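PDB 4N7B: LytB from Plasmodium falciparum, which catalyses the last step of the DOXP/MEP route to isoprenoid precursors, reducing HMBPP to a mixture of isopentenyl and dimethylallyl diphosphate with an iron-sulfur cluster. Local coordinates for residues A[334-339]-A[358-363]; A[379-384]-A[409-414]; A[418-423]-A[445-450]. One frame throughout, in Å; residues are numbered along the deposited sequence.

Overall arrangement
The three contacts follow one another along the chain. Contacts 1 and 2, their centres about 12 Å apart, touch and share the parallel four-stranded sheet 357-360, 334-338, 377-381, 405-406: strand 334-338 pairs with edge strand 357-360 in contact 1 and, on its other side, with strand 377-381, which opens contact 2. Contact 2 thus sets Cys413, a cluster ligand, and Thr383, probably a substrate-binding residue, at the end of this sheet. From Cys413 helix 414-427 leaves for contact 3, centred about 15 Å from contact 2, where it packs beside helix 442-452 against the five-stranded sheet. Contacts 1 and 3, about 22 Å apart between centres, do not touch.

Contact 1: residues A[334-339]-A[358-363]; sequences DIILIG and HIVENV
Asp334 opens the pairing with a side-chain bond: its OD2 accepts from NE2 of His358 at 2.8 Å. The donor approaches on the anti side of the carboxylate, 28° out of its plane, and carboxylate and imidazole are turned 33° against each other. Phe371 meets the same ring edge-to-face, so the imidazole is held by both a bond and a stack. At Ile335 the backbone takes over, O accepting from His358 N at 2.8 Å; this carbonyl oxygen also lies in the plane of the imidazole, at its edge. Ile336 sends its side chain to the face shared with Val360, and with CG2 anti to the backbone N that methyl reaches Val360 CG1 at 3.7 Å. Leu337 is bonded through both backbone atoms, its N to His358 O at 2.9 Å and its O to Val360 N at 2.9 Å. Its side chain turns to the other face, where Leu337 CD2 lies 4.3 Å from Ile359 CG1 on the side covered by helix 344-350. Ile338 returns to the first face, its CG1 3.9 Å from Val360 CG2, and helix 387-400 covers this side. Gly339 N ends the series with a 3.0 Å bond to Val360 O. Such staggered bonding between strands running the same way is that of a parallel sheet, and here it closes the right-handed beta-alpha-beta crossover of strand 334-338, helix 344-350 and edge strand 357-360, whose helix carries Glu345, the probable proton donor.

Contact 2: residues A[379-384]-A[409-414]; sequences YVTQTT and SGSICY. With F3S (Fe3-s4 cluster), chain B.
Cys413 N donates to Thr383 O at 3.1 Å, in the carbonyl plane and on a lone pair, and this bond ties the cluster-binding loop to the turn that follows strand 377-381. The same cysteine binds iron FE4 of the cluster through SG at 2.3 Å. Its chi1 of 72° sets SG between the backbone N and the carbonyl carbon, turned to the metal. SG also caps a backbone N in the first turn of helix 414-427, an N-H that would be expected to temper the charge on the thiolate. A second direct bond runs from Thr381 N to Ser411 OG at 3.2 Å, and one water completes the link by donating to Thr381 OG1 and accepting from Ser411 N. The hydroxyl of Thr381 in turn donates to Gln382 O at 2.9 Å, from above the carbonyl plane, a bond that fixes its rotation. Thr383 brings OG1 to within 3.4 Å of cluster sulfur S4, while its hydrogen bond goes to Glu345, the probable proton donor; Thr383 itself probably binds the HMBPP substrate.

Around this polar frame the packing is close. Ser411 CB sits 3.2 Å from Thr381 OG1, and Ile412 lays CG1 across the same threonine oxygen at 3.6 Å. Its other branch, CG2, lies against the carbonyl oxygen of Thr383.

From helix 316-329, Val318 packs on Thr383 and Leu317 on Cys413, whereas Cys390 of helix 387-400 touches both Thr381 and Ile412. Strand 334-338 flanks strand 377-381, and helix 414-427 starts directly from the cluster ligand.

Contact 3: residues A[418-423]-A[445-450]; sequences NRQTAL and KKLVYS
Lys446 O is gripped by two donors from Ser450, the hydroxyl OG at 2.7 Å and the backbone N at 2.9 Å, which approach from opposite faces of the carbonyl plane. Folded back on its own helix in this way, the serine presents its oxygen to Gln420 across the interface, 3.6 Å from CG, as a van der Waals contact. The setting is the packing of two helices of an alpha/beta layer, 414-427 and 442-452; the axes of segments 418-423 and 445-450 run the same way, 25° apart in direction, and come within 9.7 Å. Strand 432-436 lies between them in the chain, an alpha-beta-alpha succession, and Leu423 and Leu447 both rest on it.

Gln420 extends alongside Lys446, the two side chains pointing the same way, but its amide is held outside the pair: NE2 donates to Leu385 O and OE1 accepts from Met387 N. Arg419 contributes only its inner part, for its guanidinium end leads away to a salt bridge with Glu515. Leu447 fills the middle of the interface. Its CD2 lies against the facing backbone, 3.7 Å from Gln420 N, and the leucine side chain slants over the stem of Gln420. Leu423 answers from the other helix: with CG anti to the backbone N (chi1 171°), its CD2 stands 4.0 Å from Leu447 CD2 and only 3.3 Å from Leu447 O.

Contact 1: residues A[334-339]-A[358-363]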
loop_
_atom_site.group_PDB
_atom_site.type_symbol
_atom_site.label_atom_id
_atom_site.label_comp_id
_atom_site.label_asym_id
_atom_site.label_seq_id
_atom_site.Cartn_x
_atom_site.Cartn_y
_atom_site.Cartn_z
ATOM N N ASP A 334 1.012 19.008 -17.753
ATOM C CA ASP A 334 0.211 19.064 -16.553
ATOM C C ASP A 334 -0.031 17.623 -16.191
ATOM O O ASP A 334 -0.059 16.765 -17.064
ATOM C CB ASP A 334 -1.100 19.808 -16.773
ATOM C CG ASP A 334 -1.037 21.242 -16.277
ATOM O OD1 ASP A 334 -0.001 21.904 -16.506
ATOM O OD2 ASP A 334 -2.015 21.703 -15.648
ATOM N N ILE A 335 -0.194 17.349 -14.907
ATOM C CA ILE A 335 -0.251 15.978 -14.449
ATOM C C ILE A 335 -1.581 15.650 -13.807
ATOM O O ILE A 335 -2.037 16.373 -12.924
ATOM C CB ILE A 335 0.863 15.700 -13.445
ATOM C CG1 ILE A 335 2.166 15.394 -14.196
ATOM C CG2 ILE A 335 0.516 14.499 -12.585
ATOM C CD1 ILE A 335 3.201 16.427 -14.022
ATOM N N ILE A 336 -2.199 14.559 -14.250
ATOM C CA ILE A 336 -3.433 14.092 -13.630
ATOM C C ILE A 336 -3.108 12.932 -12.711
ATOM O O ILE A 336 -2.551 11.940 -13.141
ATOM C CB ILE A 336 -4.479 13.634 -14.652
ATOM C CG1 ILE A 336 -5.256 14.822 -15.215
ATOM C CG2 ILE A 336 -5.528 12.796 -13.973
ATOM C CD1 ILE A 336 -4.468 15.730 -16.066
ATOM N N LEU A 337 -3.462 13.069 -11.441
ATOM C CA LEU A 337 -3.144 12.073 -10.435
ATOM C C LEU A 337 -4.423 11.380 -10.000
ATOM O O LEU A 337 -5.228 11.974 -9.298
ATOM C CB LEU A 337 -2.499 12.750 -9.229
ATOM C CG LEU A 337 -2.258 11.889 -7.982
ATOM C CD1 LEU A 337 -1.627 10.570 -8.343
ATOM C CD2 LEU A 337 -1.373 12.647 -7.016
ATOM N N ILE A 338 -4.625 10.139 -10.437
ATOM C CA ILE A 338 -5.815 9.381 -10.044
ATOM C C ILE A 338 -5.584 8.716 -8.687
ATOM O O ILE A 338 -4.701 7.886 -8.538
ATOM C CB ILE A 338 -6.115 8.275 -11.063
ATOM C CG1 ILE A 338 -6.142 8.857 -12.478
ATOM C CG2 ILE A 338 -7.429 7.612 -10.733
ATOM C CD1 ILE A 338 -6.430 7.839 -13.560
ATOM N N GLY A 339 -6.351 9.090 -7.684
ATOM C CA GLY A 339 -6.171 8.501 -6.374
ATOM C C GLY A 339 -7.059 9.239 -5.413
ATOM O O GLY A 339 -7.771 10.151 -5.836
ATOM N N HIS A 358 -3.357 17.760 -10.892
ATOM C CA HIS A 358 -4.796 17.748 -10.655
ATOM C C HIS A 358 -5.233 16.376 -10.211
ATOM O O HIS A 358 -5.090 15.405 -10.944
ATOM C CB HIS A 358 -5.522 18.124 -11.936
ATOM C CG HIS A 358 -4.955 19.339 -12.596
ATOM N ND1 HIS A 358 -5.607 20.553 -12.606
ATOM C CD2 HIS A 358 -3.780 19.532 -13.244
ATOM C CE1 HIS A 358 -4.862 21.440 -13.244
ATOM N NE2 HIS A 358 -3.750 20.848 -13.640
ATOM N N ILE A 359 -5.765 16.276 -9.005
ATOM C CA ILE A 359 -6.157 14.980 -8.500
ATOM C C ILE A 359 -7.549 14.600 -8.966
ATOM O O ILE A 359 -8.473 15.390 -8.842
ATOM C CB ILE A 359 -6.151 14.969 -6.972
ATOM C CG1 ILE A 359 -4.740 15.259 -6.466
ATOM C CG2 ILE A 359 -6.640 13.610 -6.456
ATOM C CD1 ILE A 359 -4.642 15.389 -4.966
ATOM N N VAL A 360 -7.715 13.385 -9.476
ATOM C CA VAL A 360 -9.066 12.889 -9.707
ATOM C C VAL A 360 -9.332 11.642 -8.872
ATOM O O VAL A 360 -8.561 10.685 -8.903
ATOM C CB VAL A 360 -9.374 12.659 -11.219
ATOM C CG1 VAL A 360 -8.631 13.678 -12.066
ATOM C CG2 VAL A 360 -9.043 11.278 -11.645
ATOM N N GLU A 361 -10.408 11.665 -8.087
ATOM C CA GLU A 361 -10.788 10.468 -7.343
ATOM C C GLU A 361 -11.999 9.771 -7.942
ATOM O O GLU A 361 -12.355 8.668 -7.522
ATOM C CB GLU A 361 -11.017 10.749 -5.854
ATOM C CG GLU A 361 -11.333 12.151 -5.493
ATOM C CD GLU A 361 -11.605 12.315 -4.000
ATOM O OE1 GLU A 361 -11.026 11.553 -3.194
ATOM O OE2 GLU A 361 -12.406 13.209 -3.631
ATOM N N ASN A 362 -12.619 10.396 -8.934
ATOM C CA ASN A 362 -13.827 9.841 -9.534
ATOM C C ASN A 362 -14.068 10.416 -10.912
ATOM O O ASN A 362 -13.325 11.296 -11.357
ATOM C CB ASN A 362 -15.043 10.121 -8.653
ATOM C CG ASN A 362 -15.244 11.616 -8.388
ATOM O OD1 ASN A 362 -15.209 12.439 -9.313
ATOM N ND2 ASN A 362 -15.435 11.974 -7.121
ATOM N N VAL A 363 -15.122 9.955 -11.580
ATOM C CA VAL A 363 -15.395 10.419 -12.937
ATOM C C VAL A 363 -16.009 11.830 -12.967
ATOM O O VAL A 363 -16.000 12.489 -14.006
ATOM C CB VAL A 363 -16.345 9.463 -13.687
ATOM C CG1 VAL A 363 -15.751 8.066 -13.764
ATOM C CG2 VAL A 363 -17.741 9.466 -13.026
#

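Contact 2: residues A[379-384]-A[409-414]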
loop_
_atom_site.group_PDB
_atom_site.type_symbol
_atom_site.label_atom_id
_atom_site.label_comp_id
_atom_site.label_asym_id
_atom_site.label_seq_id
_atom_site.Cartn_x
_atom_site.Cartn_y
_atom_site.Cartn_z
ATOM N N TYR A 379 -0.738 11.199 -17.004
ATOM C CA TYR A 379 -1.426 10.744 -15.827
ATOM C C TYR A 379 -0.632 9.697 -15.088
ATOM O O TYR A 379 0.200 8.996 -15.642
ATOM C CB TYR A 379 -2.842 10.242 -16.146
ATOM C CG TYR A 379 -2.961 8.817 -16.678
ATOM C CD1 TYR A 379 -2.975 7.728 -15.812
ATOM C CD2 TYR A 379 -3.103 8.567 -18.046
ATOM C CE1 TYR A 379 -3.101 6.434 -16.289
ATOM C CE2 TYR A 379 -3.233 7.275 -18.530
ATOM C CZ TYR A 379 -3.226 6.214 -17.642
ATOM O OH TYR A 379 -3.347 4.919 -18.102
ATOM N N VAL A 380 -0.955 9.582 -13.817
ATOM C CA VAL A 380 -0.223 8.764 -12.901
ATOM C C VAL A 380 -1.288 8.316 -11.898
ATOM O O VAL A 380 -2.365 8.923 -11.852
ATOM C CB VAL A 380 0.912 9.641 -12.323
ATOM C CG1 VAL A 380 0.797 9.820 -10.838
ATOM C CG2 VAL A 380 2.241 9.106 -12.742
ATOM N N THR A 381 -1.037 7.270 -11.110
ATOM C CA THR A 381 -2.045 6.810 -10.159
ATOM C C THR A 381 -1.442 6.438 -8.815
ATOM O O THR A 381 -0.246 6.159 -8.694
ATOM C CB THR A 381 -2.874 5.591 -10.686
ATOM O OG1 THR A 381 -2.170 4.364 -10.485
ATOM C CG2 THR A 381 -3.183 5.732 -12.150
ATOM N N GLN A 382 -2.296 6.442 -7.805
ATOM C CA GLN A 382 -2.018 5.790 -6.534
ATOM C C GLN A 382 -1.640 4.324 -6.794
ATOM O O GLN A 382 -2.244 3.650 -7.631
ATOM C CB GLN A 382 -3.273 5.865 -5.667
ATOM C CG GLN A 382 -3.100 5.505 -4.209
ATOM C CD GLN A 382 -4.353 5.802 -3.415
ATOM O OE1 GLN A 382 -5.146 6.646 -3.807
ATOM N NE2 GLN A 382 -4.549 5.100 -2.309
ATOM N N THR A 383 -0.663 3.817 -6.051
ATOM C CA THR A 383 -0.110 2.481 -6.312
ATOM C C THR A 383 -1.039 1.343 -5.941
ATOM O O THR A 383 -0.866 0.226 -6.418
ATOM C CB THR A 383 1.193 2.251 -5.530
ATOM O OG1 THR A 383 0.930 2.312 -4.119
ATOM C CG2 THR A 383 2.211 3.292 -5.884
ATOM N N THR A 384 -2.025 1.628 -5.097
ATOM C CA THR A 384 -2.853 0.604 -4.478
ATOM C C THR A 384 -4.331 0.623 -4.901
ATOM O O THR A 384 -5.176 0.060 -4.216
ATOM C CB THR A 384 -2.828 0.782 -2.966
ATOM O OG1 THR A 384 -3.086 2.155 -2.659
ATOM C CG2 THR A 384 -1.468 0.378 -2.394
ATOM N N SER A 409 4.890 1.073 -17.787
ATOM C CA SER A 409 4.625 -0.051 -16.894
ATOM C C SER A 409 3.420 0.217 -15.964
ATOM O O SER A 409 2.967 -0.685 -15.258
ATOM C CB SER A 409 5.880 -0.396 -16.086
ATOM O OG SER A 409 6.465 0.762 -15.525
ATOM N N GLY A 410 2.886 1.439 -15.976
ATOM C CA GLY A 410 1.788 1.776 -15.077
ATOM C C GLY A 410 2.254 2.169 -13.678
ATOM O O GLY A 410 3.440 2.039 -13.353
ATOM N N SER A 411 1.318 2.632 -12.846
ATOM C CA SER A 411 1.615 3.123 -11.495
ATOM C C SER A 411 1.150 2.122 -10.442
ATOM O O SER A 411 1.676 2.097 -9.319
ATOM C CB SER A 411 0.922 4.475 -11.247
ATOM O OG SER A 411 1.270 5.410 -12.251
ATOM N N ILE A 412 0.138 1.321 -10.766
ATOM C CA ILE A 412 -0.351 0.333 -9.805
ATOM C C ILE A 412 0.720 -0.750 -9.670
ATOM O O ILE A 412 1.121 -1.349 -10.674
ATOM C CB ILE A 412 -1.691 -0.271 -10.253
ATOM C CG1 ILE A 412 -2.791 0.791 -10.190
ATOM C CG2 ILE A 412 -2.072 -1.444 -9.361
ATOM C CD1 ILE A 412 -4.113 0.282 -10.638
ATOM N N CYS A 413 1.194 -1.001 -8.444
ATOM C CA CYS A 413 2.375 -1.863 -8.222
ATOM C C CYS A 413 2.102 -3.373 -8.369
ATOM O O CYS A 413 0.954 -3.837 -8.359
ATOM C CB CYS A 413 2.964 -1.593 -6.835
ATOM S SG CYS A 413 1.968 -2.226 -5.478
ATOM N N TYR A 414 3.191 -4.128 -8.478
ATOM C CA TYR A 414 3.137 -5.548 -8.745
ATOM C C TYR A 414 2.343 -6.239 -7.630
ATOM O O TYR A 414 1.615 -7.206 -7.880
ATOM C CB TYR A 414 4.584 -6.122 -8.858
ATOM C CG TYR A 414 5.209 -6.308 -7.512
ATOM C CD1 TYR A 414 5.710 -5.220 -6.798
ATOM C CD2 TYR A 414 5.230 -7.560 -6.909
ATOM C CE1 TYR A 414 6.237 -5.395 -5.532
ATOM C CE2 TYR A 414 5.757 -7.740 -5.654
ATOM C CZ TYR A 414 6.254 -6.665 -4.969
ATOM O OH TYR A 414 6.770 -6.859 -3.720
HETATM FE FE1 F3S B . 3.928 -2.474 -1.234
HETATM FE FE3 F3S B . 5.342 -0.577 -2.521
HETATM FE FE4 F3S B . 3.118 -1.646 -3.585
HETATM S S1 F3S B . 4.700 -0.594 -0.415
HETATM S S2 F3S B . 1.811 -2.207 -1.872
HETATM S S3 F3S B . 5.040 -2.650 -3.155
HETATM S S4 F3S B . 3.762 0.454 -3.688
HETATM O O HOH W 1 -1.843 2.711 -13.154
#

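Contact 3: residues A[418-423]-A[445-450]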
loop_
_atom_site.group_PDB
_atom_site.type_symbol
_atom_site.label_atom_id
_atom_site.label_comp_id
_atom_site.label_asym_id
_atom_site.label_seq_id
_atom_site.Cartn_x
_atom_site.Cartn_y
_atom_site.Cartn_z
ATOM N N ASN A 418 -0.971 -8.307 -8.256
ATOM C CA ASN A 418 -0.882 -9.721 -7.996
ATOM C C ASN A 418 -1.905 -10.179 -6.980
ATOM O O ASN A 418 -2.507 -11.244 -7.134
ATOM C CB ASN A 418 0.513 -10.083 -7.487
ATOM C CG ASN A 418 1.575 -10.021 -8.564
ATOM O OD1 ASN A 418 1.279 -9.900 -9.745
ATOM N ND2 ASN A 418 2.836 -10.153 -8.152
ATOM N N ARG A 419 -2.082 -9.429 -5.904
ATOM C CA ARG A 419 -3.023 -9.880 -4.889
ATOM C C ARG A 419 -4.476 -9.829 -5.383
ATOM O O ARG A 419 -5.230 -10.767 -5.130
ATOM C CB ARG A 419 -2.845 -9.085 -3.594
ATOM C CG ARG A 419 -1.716 -9.652 -2.741
ATOM C CD ARG A 419 -0.899 -8.563 -2.098
ATOM N NE ARG A 419 0.314 -9.124 -1.522
ATOM C CZ ARG A 419 1.410 -9.412 -2.221
ATOM N NH1 ARG A 419 1.460 -9.191 -3.532
ATOM N NH2 ARG A 419 2.459 -9.933 -1.604
ATOM N N GLN A 420 -4.872 -8.761 -6.087
ATOM C CA GLN A 420 -6.224 -8.681 -6.660
ATOM C C GLN A 420 -6.427 -9.741 -7.727
ATOM O O GLN A 420 -7.461 -10.402 -7.779
ATOM C CB GLN A 420 -6.486 -7.296 -7.270
ATOM C CG GLN A 420 -6.694 -6.203 -6.241
ATOM C CD GLN A 420 -6.792 -4.811 -6.859
ATOM O OE1 GLN A 420 -7.243 -4.654 -7.995
ATOM N NE2 GLN A 420 -6.347 -3.799 -6.119
ATOM N N THR A 421 -5.425 -9.930 -8.574
ATOM C CA THR A 421 -5.553 -10.888 -9.671
ATOM C C THR A 421 -5.800 -12.312 -9.137
ATOM O O THR A 421 -6.676 -13.041 -9.636
ATOM C CB THR A 421 -4.318 -10.865 -10.589
ATOM O OG1 THR A 421 -4.207 -9.569 -11.199
ATOM C CG2 THR A 421 -4.438 -11.937 -11.689
ATOM N N ALA A 422 -5.066 -12.699 -8.105
ATOM C CA ALA A 422 -5.190 -14.056 -7.587
ATOM C C ALA A 422 -6.556 -14.241 -6.924
ATOM O O ALA A 422 -7.246 -15.227 -7.153
ATOM C CB ALA A 422 -4.079 -14.335 -6.612
ATOM N N LEU A 423 -6.949 -13.271 -6.113
ATOM C CA LEU A 423 -8.245 -13.319 -5.439
ATOM C C LEU A 423 -9.391 -13.348 -6.463
ATOM O O LEU A 423 -10.356 -14.126 -6.335
ATOM C CB LEU A 423 -8.391 -12.101 -4.527
ATOM C CG LEU A 423 -9.782 -11.892 -3.918
ATOM C CD1 LEU A 423 -10.159 -13.098 -3.052
ATOM C CD2 LEU A 423 -9.853 -10.579 -3.118
ATOM N N LYS A 445 -8.704 -2.732 1.543
ATOM C CA LYS A 445 -10.082 -2.402 1.221
ATOM C C LYS A 445 -10.384 -2.713 -0.231
ATOM O O LYS A 445 -11.499 -3.128 -0.558
ATOM C CB LYS A 445 -10.372 -0.938 1.546
ATOM C CG LYS A 445 -10.550 -0.722 3.050
ATOM C CD LYS A 445 -10.876 0.719 3.396
ATOM C CE LYS A 445 -9.676 1.612 3.218
ATOM N NZ LYS A 445 -9.944 2.967 3.795
ATOM N N LYS A 446 -9.389 -2.557 -1.104
ATOM C CA LYS A 446 -9.615 -2.808 -2.531
ATOM C C LYS A 446 -9.691 -4.304 -2.820
ATOM O O LYS A 446 -10.285 -4.723 -3.822
ATOM C CB LYS A 446 -8.564 -2.111 -3.407
ATOM C CG LYS A 446 -8.521 -0.597 -3.212
ATOM C CD LYS A 446 -9.882 0.030 -3.492
ATOM C CE LYS A 446 -10.031 1.398 -2.816
ATOM N NZ LYS A 446 -11.479 1.857 -2.827
ATOM N N LEU A 447 -9.128 -5.122 -1.937
ATOM C CA LEU A 447 -9.250 -6.568 -2.117
ATOM C C LEU A 447 -10.688 -6.959 -1.825
ATOM O O LEU A 447 -11.315 -7.692 -2.585
ATOM C CB LEU A 447 -8.299 -7.324 -1.196
ATOM C CG LEU A 447 -6.852 -7.346 -1.667
ATOM C CD1 LEU A 447 -5.976 -7.967 -0.598
ATOM C CD2 LEU A 447 -6.725 -8.117 -2.951
ATOM N N VAL A 448 -11.213 -6.474 -0.713
ATOM C CA VAL A 448 -12.607 -6.736 -0.374
ATOM C C VAL A 448 -13.512 -6.321 -1.532
ATOM O O VAL A 448 -14.429 -7.047 -1.940
ATOM C CB VAL A 448 -13.013 -5.942 0.868
ATOM C CG1 VAL A 448 -14.555 -5.796 0.964
ATOM C CG2 VAL A 448 -12.458 -6.598 2.090
ATOM N N TYR A 449 -13.259 -5.130 -2.052
ATOM C CA TYR A 449 -14.079 -4.583 -3.127
ATOM C C TYR A 449 -13.992 -5.440 -4.386
ATOM O O TYR A 449 -14.987 -5.645 -5.071
ATOM C CB TYR A 449 -13.601 -3.177 -3.419
ATOM C CG TYR A 449 -14.309 -2.423 -4.515
ATOM C CD1 TYR A 449 -15.533 -1.815 -4.285
ATOM C CD2 TYR A 449 -13.725 -2.268 -5.762
ATOM C CE1 TYR A 449 -16.168 -1.076 -5.274
ATOM C CE2 TYR A 449 -14.349 -1.541 -6.754
ATOM C CZ TYR A 449 -15.581 -0.947 -6.501
ATOM O OH TYR A 449 -16.202 -0.217 -7.485
ATOM N N SER A 450 -12.797 -5.934 -4.697
ATOM C CA SER A 450 -12.602 -6.742 -5.903
ATOM C C SER A 450 -13.503 -7.963 -5.872
ATOM O O SER A 450 -14.066 -8.348 -6.887
ATOM C CB SER A 450 -11.135 -7.201 -6.023
ATOM O OG SER A 450 -10.258 -6.099 -6.192
#